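Local coordinates for malonyl CoA-acyl carrier protein transacylase (Synechocystis sp. PCC 6803 substr. Kazusa, PDB 4RR5) that transfers the malonyl group from malonyl-CoA to holo-acyl carrier protein, yielding malonyl-ACP and CoA for fatty acid biosynthesis, at residues Lys28-Gln33 against Glu67-Asp72; Glu35-Trp40 against Asp102-Leu107. One frame throughout, in Å; residues are numbered along the deposited sequence.

Contact 1: Lys28-Gln33 against Glu67-Asp72; sequences KEKYQQ and EAILAD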
ATOM      1  N   LYS A  28      14.066  14.568  10.012  1.00 24.22           N
ATOM      2  CA  LYS A  28      14.323  14.649  11.451  1.00 23.78           C
ATOM      3  C   LYS A  28      13.033  15.041  12.158  1.00 25.65           C
ATOM      4  O   LYS A  28      12.560  14.346  13.063  1.00 24.96           O
ATOM      5  CB  LYS A  28      15.439  15.655  11.752  1.00 25.12           C
ATOM      6  CG  LYS A  28      15.903  15.724  13.222  1.00 33.90           C
ATOM      7  CD  LYS A  28      16.988  16.804  13.407  1.00 35.05           C
ATOM      8  CE  LYS A  28      17.563  16.843  14.819  1.00 39.71           C
ATOM      9  NZ  LYS A  28      18.588  17.947  14.990  1.00 45.22           N
ATOM     10  N   GLU A  29      12.458  16.143  11.688  1.00 25.97           N
ATOM     11  CA  GLU A  29      11.220  16.694  12.207  1.00 22.06           C
ATOM     12  C   GLU A  29      10.073  15.672  12.207  1.00 23.73           C
ATOM     13  O   GLU A  29       9.527  15.340  13.259  1.00 26.69           O
ATOM     14  CB  GLU A  29      10.866  17.940  11.386  1.00 26.34           C
ATOM     15  CG  GLU A  29       9.450  18.466  11.538  1.00 32.20           C
ATOM     16  CD  GLU A  29       9.136  19.588  10.546  1.00 44.13           C
ATOM     17  OE1 GLU A  29      10.073  20.138   9.919  1.00 44.14           O
ATOM     18  OE2 GLU A  29       7.941  19.925  10.388  1.00 56.54           O
ATOM     19  N   LYS A  30       9.727  15.141  11.042  1.00 23.76           N
ATOM     20  CA  LYS A  30       8.613  14.199  10.969  1.00 26.89           C
ATOM     21  C   LYS A  30       8.826  12.927  11.796  1.00 24.91           C
ATOM     22  O   LYS A  30       7.870  12.378  12.346  1.00 24.75           O
ATOM     23  CB  LYS A  30       8.330  13.829   9.519  1.00 23.98           C
ATOM     24  CG  LYS A  30       7.729  14.957   8.767  1.00 24.63           C
ATOM     25  CD  LYS A  30       6.783  14.460   7.712  1.00 30.39           C
ATOM     26  CE  LYS A  30       5.881  15.602   7.285  1.00 30.06           C
ATOM     27  NZ  LYS A  30       6.719  16.806   6.990  1.00 37.17           N
ATOM     28  N   TYR A  31      10.066  12.467  11.888  1.00 20.57           N
ATOM     29  CA  TYR A  31      10.377  11.341  12.754  1.00 23.74           C
ATOM     30  C   TYR A  31      10.033  11.663  14.192  1.00 23.38           C
ATOM     31  O   TYR A  31       9.544  10.800  14.911  1.00 23.92           O
ATOM     32  CB  TYR A  31      11.860  10.944  12.657  1.00 21.69           C
ATOM     33  CG  TYR A  31      12.191  10.071  11.460  1.00 20.97           C
ATOM     34  CD1 TYR A  31      11.284   9.123  10.998  1.00 16.72           C
ATOM     35  CD2 TYR A  31      13.405  10.211  10.782  1.00 19.77           C
ATOM     36  CE1 TYR A  31      11.580   8.329   9.901  1.00 21.94           C
ATOM     37  CE2 TYR A  31      13.711   9.418   9.678  1.00 20.58           C
ATOM     38  CZ  TYR A  31      12.793   8.476   9.238  1.00 22.61           C
ATOM     39  OH  TYR A  31      13.075   7.685   8.133  1.00 19.96           O
ATOM     40  N   GLN A  32      10.296  12.901  14.610  1.00 28.02           N
ATOM     41  CA  GLN A  32      10.029  13.311  15.993  1.00 29.95           C
ATOM     42  C   GLN A  32       8.534  13.424  16.224  1.00 29.54           C
ATOM     43  O   GLN A  32       8.036  12.991  17.261  1.00 30.16           O
ATOM     44  CB  GLN A  32      10.728  14.633  16.330  1.00 31.16           C
ATOM     45  CG  GLN A  32      12.211  14.470  16.661  1.00 34.76           C
ATOM     46  CD  GLN A  32      12.996  15.780  16.605  1.00 43.76           C
ATOM     47  OE1 GLN A  32      12.429  16.867  16.435  1.00 49.25           O
ATOM     48  NE2 GLN A  32      14.313  15.680  16.746  1.00 41.10           N
ATOM     49  N   GLN A  33       7.827  14.001  15.252  1.00 27.05           N
ATOM     50  CA  GLN A  33       6.370  13.982  15.243  1.00 27.33           C
ATOM     51  C   GLN A  33       5.818  12.566  15.331  1.00 32.80           C
ATOM     52  O   GLN A  33       4.900  12.307  16.106  1.00 32.92           O
ATOM     53  CB  GLN A  33       5.819  14.635  13.987  1.00 29.40           C
ATOM     54  CG  GLN A  33       6.102  16.095  13.852  1.00 31.43           C
ATOM     55  CD  GLN A  33       5.440  16.662  12.617  1.00 39.17           C
ATOM     56  OE1 GLN A  33       6.080  17.341  11.806  1.00 36.57           O
ATOM     57  NE2 GLN A  33       4.146  16.374  12.458  1.00 36.98           N
ATOM     58  N   GLU A  67       7.399   7.100   3.741  1.00 18.05           N
ATOM     59  CA  GLU A  67       6.809   7.527   2.485  1.00 16.14           C
ATOM     60  C   GLU A  67       6.382   9.001   2.509  1.00 17.43           C
ATOM     61  O   GLU A  67       6.652   9.741   1.556  1.00 17.99           O
ATOM     62  CB  GLU A  67       5.639   6.608   2.128  1.00 17.68           C
ATOM     63  CG  GLU A  67       6.120   5.266   1.549  1.00 18.26           C
ATOM     64  CD  GLU A  67       5.050   4.190   1.476  1.00 18.55           C
ATOM     65  OE1 GLU A  67       3.867   4.470   1.769  1.00 19.66           O
ATOM     66  OE2 GLU A  67       5.401   3.050   1.109  1.00 16.11           O
ATOM     67  N   ALA A  68       5.742   9.444   3.591  1.00 17.90           N
ATOM     68  CA  ALA A  68       5.428  10.871   3.749  1.00 19.01           C
ATOM     69  C   ALA A  68       6.706  11.720   3.768  1.00 21.18           C
ATOM     70  O   ALA A  68       6.738  12.804   3.206  1.00 25.43           O
ATOM     71  CB  ALA A  68       4.622  11.108   5.005  1.00 16.57           C
ATOM     72  N   ILE A  69       7.769  11.218   4.386  1.00 19.61           N
ATOM     73  CA  ILE A  69       9.039  11.939   4.384  1.00 17.88           C
ATOM     74  C   ILE A  69       9.600  12.031   2.968  1.00 19.75           C
ATOM     75  O   ILE A  69       9.995  13.101   2.520  1.00 21.82           O
ATOM     76  CB  ILE A  69      10.071  11.278   5.337  1.00 21.02           C
ATOM     77  CG1 ILE A  69       9.782  11.693   6.783  1.00 17.88           C
ATOM     78  CG2 ILE A  69      11.512  11.646   4.953  1.00 17.35           C
ATOM     79  CD1 ILE A  69      10.435  10.841   7.796  1.00 18.94           C
ATOM     80  N   LEU A  70       9.611  10.916   2.251  1.00 21.14           N
ATOM     81  CA  LEU A  70      10.057  10.920   0.858  1.00 20.28           C
ATOM     82  C   LEU A  70       9.246  11.875  -0.026  1.00 27.80           C
ATOM     83  O   LEU A  70       9.817  12.595  -0.857  1.00 27.41           O
ATOM     84  CB  LEU A  70      10.004   9.506   0.288  1.00 21.10           C
ATOM     85  CG  LEU A  70      11.172   8.657   0.771  1.00 20.87           C
ATOM     86  CD1 LEU A  70      10.937   7.195   0.415  1.00 22.67           C
ATOM     87  CD2 LEU A  70      12.494   9.188   0.195  1.00 17.94           C
ATOM     88  N   ALA A  71       7.925  11.902   0.160  1.00 24.75           N
ATOM     89  CA  ALA A  71       7.080  12.811  -0.601  1.00 21.92           C
ATOM     90  C   ALA A  71       7.466  14.273  -0.370  1.00 25.58           C
ATOM     91  O   ALA A  71       7.518  15.077  -1.308  1.00 25.46           O
ATOM     92  CB  ALA A  71       5.624  12.595  -0.244  1.00 22.46           C
ATOM     93  N   ASP A  72       7.724  14.625   0.882  1.00 25.45           N
ATOM     94  CA  ASP A  72       8.081  15.997   1.193  1.00 22.71           C
ATOM     95  C   ASP A  72       9.490  16.320   0.710  1.00 24.44           C
ATOM     96  O   ASP A  72       9.767  17.448   0.316  1.00 27.05           O
ATOM     97  CB  ASP A  72       7.959  16.252   2.682  1.00 22.27           C
ATOM     98  CG  ASP A  72       6.533  16.220   3.141  1.00 29.23           C
ATOM     99  OD1 ASP A  72       5.638  16.305   2.281  1.00 35.53           O
ATOM    100  OD2 ASP A  72       6.294  16.117   4.351  1.00 30.82           O
TER
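Lys30 and Asp72 meet in a salt bridge, Lys30 NZ standing 2.8 Å from Asp72 OD2 and lying nearly in line with the C-O bond of that oxygen. The same oxygen also bonds to the hydroxyl of Tyr96 on helix 90-97, so two partners from different helices satisfy it. Lys30 reaches it through a chain bent at both chi2 and chi4 (49°), and near its root Lys30 CB rests 3.8 Å from Ile69 CG1. With only an alanine here, the Asp72 carboxylate would probably keep Tyr96 but lose its cationic mate, while the CB contact with Ile69 could remain. The apolar part of the contact is made by Ile69 and Tyr31: the Ile69 CD1 methyl sits over one face of the Tyr31 ring, 3.6 Å from its centroid, in a CH-pi contact displaced toward the rim. The Tyr31 hydroxyl is satisfied elsewhere, by the carbonyl O of Gly18. Lys30 and Asp72 are partly exposed, whereas Ile69 and Tyr31 are buried. The two segments run roughly antiparallel at 152°, their axes 10.1 Å apart, a helix pair that packs helix 25-38 against helix 56-76 within the acyl transferase domain of the FabD family.

Contact 2: Glu35-Trp40 against Asp102-Leu107; sequences EEILGW and DFATGL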
ATOM      1  N   GLU A  35       7.265  10.051  16.558  1.00 27.95           N
ATOM      2  CA  GLU A  35       7.621   9.438  17.833  1.00 31.71           C
ATOM      3  C   GLU A  35       6.645   9.879  18.943  1.00 34.30           C
ATOM      4  O   GLU A  35       6.220   9.048  19.745  1.00 36.14           O
ATOM      5  CB  GLU A  35       9.079   9.755  18.211  1.00 27.06           C
ATOM      6  CG  GLU A  35       9.594   8.939  19.394  1.00 32.27           C
ATOM      7  CD  GLU A  35      11.085   9.126  19.678  1.00 34.09           C
ATOM      8  OE1 GLU A  35      11.714  10.035  19.104  1.00 32.55           O
ATOM      9  OE2 GLU A  35      11.632   8.353  20.488  1.00 37.27           O
ATOM     10  N   GLU A  36       6.271  11.160  18.982  1.00 30.51           N
ATOM     11  CA  GLU A  36       5.294  11.624  19.970  1.00 35.90           C
ATOM     12  C   GLU A  36       3.918  11.013  19.734  1.00 38.92           C
ATOM     13  O   GLU A  36       3.250  10.634  20.683  1.00 47.53           O
ATOM     14  CB  GLU A  36       5.175  13.155  19.978  1.00 43.03           C
ATOM     15  CG  GLU A  36       5.193  13.777  18.601  1.00 50.17           C
ATOM     16  CD  GLU A  36       4.494  15.129  18.508  1.00 55.83           C
ATOM     17  OE1 GLU A  36       3.331  15.165  18.029  1.00 59.26           O
ATOM     18  OE2 GLU A  36       5.113  16.151  18.888  1.00 56.56           O
ATOM     19  N   ILE A  37       3.497  10.911  18.476  1.00 37.95           N
ATOM     20  CA  ILE A  37       2.204  10.313  18.132  1.00 31.52           C
ATOM     21  C   ILE A  37       2.135   8.805  18.413  1.00 31.95           C
ATOM     22  O   ILE A  37       1.121   8.292  18.882  1.00 35.19           O
ATOM     23  CB  ILE A  37       1.882  10.553  16.645  1.00 31.42           C
ATOM     24  CG1 ILE A  37       1.675  12.043  16.385  1.00 30.79           C
ATOM     25  CG2 ILE A  37       0.658   9.755  16.200  1.00 27.99           C
ATOM     26  CD1 ILE A  37       1.790  12.409  14.919  1.00 31.05           C
ATOM     27  N   LEU A  38       3.214   8.093  18.117  1.00 33.37           N
ATOM     28  CA  LEU A  38       3.199   6.634  18.197  1.00 31.68           C
ATOM     29  C   LEU A  38       3.653   6.106  19.545  1.00 31.92           C
ATOM     30  O   LEU A  38       3.303   4.997  19.927  1.00 33.54           O
ATOM     31  CB  LEU A  38       4.099   6.023  17.123  1.00 29.84           C
ATOM     32  CG  LEU A  38       3.713   6.068  15.654  1.00 26.23           C
ATOM     33  CD1 LEU A  38       4.948   5.767  14.851  1.00 23.36           C
ATOM     34  CD2 LEU A  38       2.644   5.034  15.363  1.00 27.49           C
ATOM     35  N   GLY A  39       4.474   6.882  20.240  1.00 33.28           N
ATOM     36  CA  GLY A  39       5.063   6.427  21.485  1.00 33.18           C
ATOM     37  C   GLY A  39       6.315   5.586  21.313  1.00 36.96           C
ATOM     38  O   GLY A  39       6.830   5.022  22.282  1.00 35.71           O
ATOM     39  N   TRP A  40       6.810   5.496  20.081  1.00 34.48           N
ATOM     40  CA  TRP A  40       8.060   4.800  19.811  1.00 29.35           C
ATOM     41  C   TRP A  40       8.694   5.343  18.546  1.00 31.76           C
ATOM     42  O   TRP A  40       8.014   5.894  17.685  1.00 32.96           O
ATOM     43  CB  TRP A  40       7.849   3.282  19.700  1.00 32.80           C
ATOM     44  CG  TRP A  40       6.662   2.833  18.873  1.00 34.22           C
ATOM     45  CD1 TRP A  40       5.403   2.582  19.327  1.00 31.43           C
ATOM     46  CD2 TRP A  40       6.637   2.563  17.462  1.00 34.60           C
ATOM     47  NE1 TRP A  40       4.594   2.179  18.294  1.00 33.05           N
ATOM     48  CE2 TRP A  40       5.324   2.166  17.136  1.00 33.46           C
ATOM     49  CE3 TRP A  40       7.591   2.638  16.439  1.00 33.33           C
ATOM     50  CZ2 TRP A  40       4.940   1.832  15.837  1.00 28.22           C
ATOM     51  CZ3 TRP A  40       7.209   2.300  15.147  1.00 28.52           C
ATOM     52  CH2 TRP A  40       5.897   1.896  14.862  1.00 27.49           C
ATOM     53  N   ASP A 102      -3.575  15.929   6.930  1.00 29.12           N
ATOM     54  CA  ASP A 102      -2.198  16.273   7.262  1.00 28.51           C
ATOM     55  C   ASP A 102      -1.419  15.051   7.750  1.00 27.98           C
ATOM     56  O   ASP A 102      -1.990  13.976   7.995  1.00 27.77           O
ATOM     57  CB  ASP A 102      -2.150  17.393   8.311  1.00 27.42           C
ATOM     58  CG  ASP A 102      -2.979  17.085   9.557  1.00 30.48           C
ATOM     59  OD1 ASP A 102      -3.141  15.905   9.919  1.00 29.91           O
ATOM     60  OD2 ASP A 102      -3.472  18.038  10.189  1.00 35.85           O
ATOM     61  N   PHE A 103      -0.113  15.239   7.902  1.00 30.30           N
ATOM     62  CA  PHE A 103       0.775  14.180   8.355  1.00 25.07           C
ATOM     63  C   PHE A 103       0.244  13.467   9.604  1.00 29.01           C
ATOM     64  O   PHE A 103       0.012  12.258   9.573  1.00 29.16           O
ATOM     65  CB  PHE A 103       2.176  14.743   8.615  1.00 25.31           C
ATOM     66  CG  PHE A 103       3.136  13.722   9.123  1.00 26.98           C
ATOM     67  CD1 PHE A 103       3.515  12.655   8.316  1.00 25.67           C
ATOM     68  CD2 PHE A 103       3.625  13.796  10.416  1.00 25.39           C
ATOM     69  CE1 PHE A 103       4.378  11.680   8.784  1.00 23.31           C
ATOM     70  CE2 PHE A 103       4.485  12.830  10.900  1.00 26.83           C
ATOM     71  CZ  PHE A 103       4.867  11.765  10.087  1.00 27.71           C
ATOM     72  N   ALA A 104       0.026  14.216  10.685  1.00 27.66           N
ATOM     73  CA  ALA A 104      -0.383  13.625  11.965  1.00 28.43           C
ATOM     74  C   ALA A 104      -1.698  12.849  11.911  1.00 25.23           C
ATOM     75  O   ALA A 104      -1.787  11.765  12.481  1.00 25.32           O
ATOM     76  CB  ALA A 104      -0.475  14.709  13.044  1.00 29.74           C
ATOM     77  N   THR A 105      -2.719  13.409  11.252  1.00 31.69           N
ATOM     78  CA  THR A 105      -4.027  12.746  11.149  1.00 31.36           C
ATOM     79  C   THR A 105      -3.841  11.397  10.481  1.00 25.31           C
ATOM     80  O   THR A 105      -4.418  10.397  10.892  1.00 27.29           O
ATOM     81  CB  THR A 105      -5.073  13.572  10.327  1.00 35.97           C
ATOM     82  OG1 THR A 105      -5.260  14.873  10.905  1.00 32.25           O
ATOM     83  CG2 THR A 105      -6.407  12.855  10.277  1.00 35.07           C
ATOM     84  N   GLY A 106      -3.010  11.389   9.449  1.00 28.62           N
ATOM     85  CA  GLY A 106      -2.751  10.185   8.691  1.00 26.76           C
ATOM     86  C   GLY A 106      -2.076   9.115   9.515  1.00 21.08           C
ATOM     87  O   GLY A 106      -2.455   7.950   9.432  1.00 21.93           O
ATOM     88  N   LEU A 107      -1.079   9.509  10.304  1.00 21.37           N
ATOM     89  CA  LEU A 107      -0.339   8.566  11.123  1.00 19.50           C
ATOM     90  C   LEU A 107      -1.265   7.954  12.164  1.00 21.37           C
ATOM     91  O   LEU A 107      -1.216   6.751  12.410  1.00 18.59           O
ATOM     92  CB  LEU A 107       0.861   9.248  11.792  1.00 21.94           C
ATOM     93  CG  LEU A 107       1.791   8.332  12.595  1.00 23.54           C
ATOM     94  CD1 LEU A 107       2.081   7.030  11.848  1.00 18.80           C
ATOM     95  CD2 LEU A 107       3.080   9.050  12.888  1.00 21.23           C
TER
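Ile37 meets Ala104 and Leu107 where the C-terminal end of helix 25-38 packs against the start of helix 103-119, an apolar helix-helix contact of the FabD acyl transferase domain. Walking along 35-40, the first element is the carbonyl of Glu35, which accepts the N-H of Gly39 and so carries the helical bonding to the end of the helix. Ile37 then works with both of its branches. Its CD1 lies 3.7 Å from Ala104 CB, while its CG2 approaches Leu107 CG at 4.0 Å. This division follows from the first torsion (chi1 -66°), which sets CG2 anti to the backbone N and leaves CG1, with CD1 at its end, beside that nitrogen. Leu38 comes next and crosses Leu107 at about a right angle, Leu38 CD2 lying 4.1 Å from Leu107 CD1. Leu107 is thereby touched by two consecutive residues of the opposing helix, and Pro61 of helix 56-76 touches both leucines, tying a third helix into the cluster. At Gly39 the chain leaves the helix with a positive phi of 84°, where a CB would press against the preceding carbonyl O. Trp40 follows in the loop; the CB of Leu38 lies over one face of its indole, and Lys45 makes a cation-pi interaction with it. Across the interface, helix 103-119 begins with an N-cap: the carboxylate of Asp102 takes up an amide of the first turn. Asp102 OD1 accepts two donors from one residue, Thr105 N at 2.9 Å, nearly along the C-O axis, and Thr105 OG1 at 2.6 Å, on the syn side and 30° out of the carboxylate plane.

Overall arrangement
Contacts 1 and 2 illustrate how one helix can serve two neighbours: helix 25-38 meets helix 56-76 through 28-33 in contact 1 and helix 103-119 through its C-terminal end, in 35-40, in contact 2. Their centres are 10 Å apart, on the same side of the chain's centre and away from Ser88 and His188, the probable active-site residues. Along the sequence the segments alternate, 28-33, 35-40, 67-72 and 102-107, so the two pairings cross along the sequence. Phe103 joins them directly, touching Lys30, Gln33 and Ala68, with Gln33 NE2 3.3 Å from Phe103 CD2. Together the contacts unite three helices in a single packed group within the acyl transferase domain.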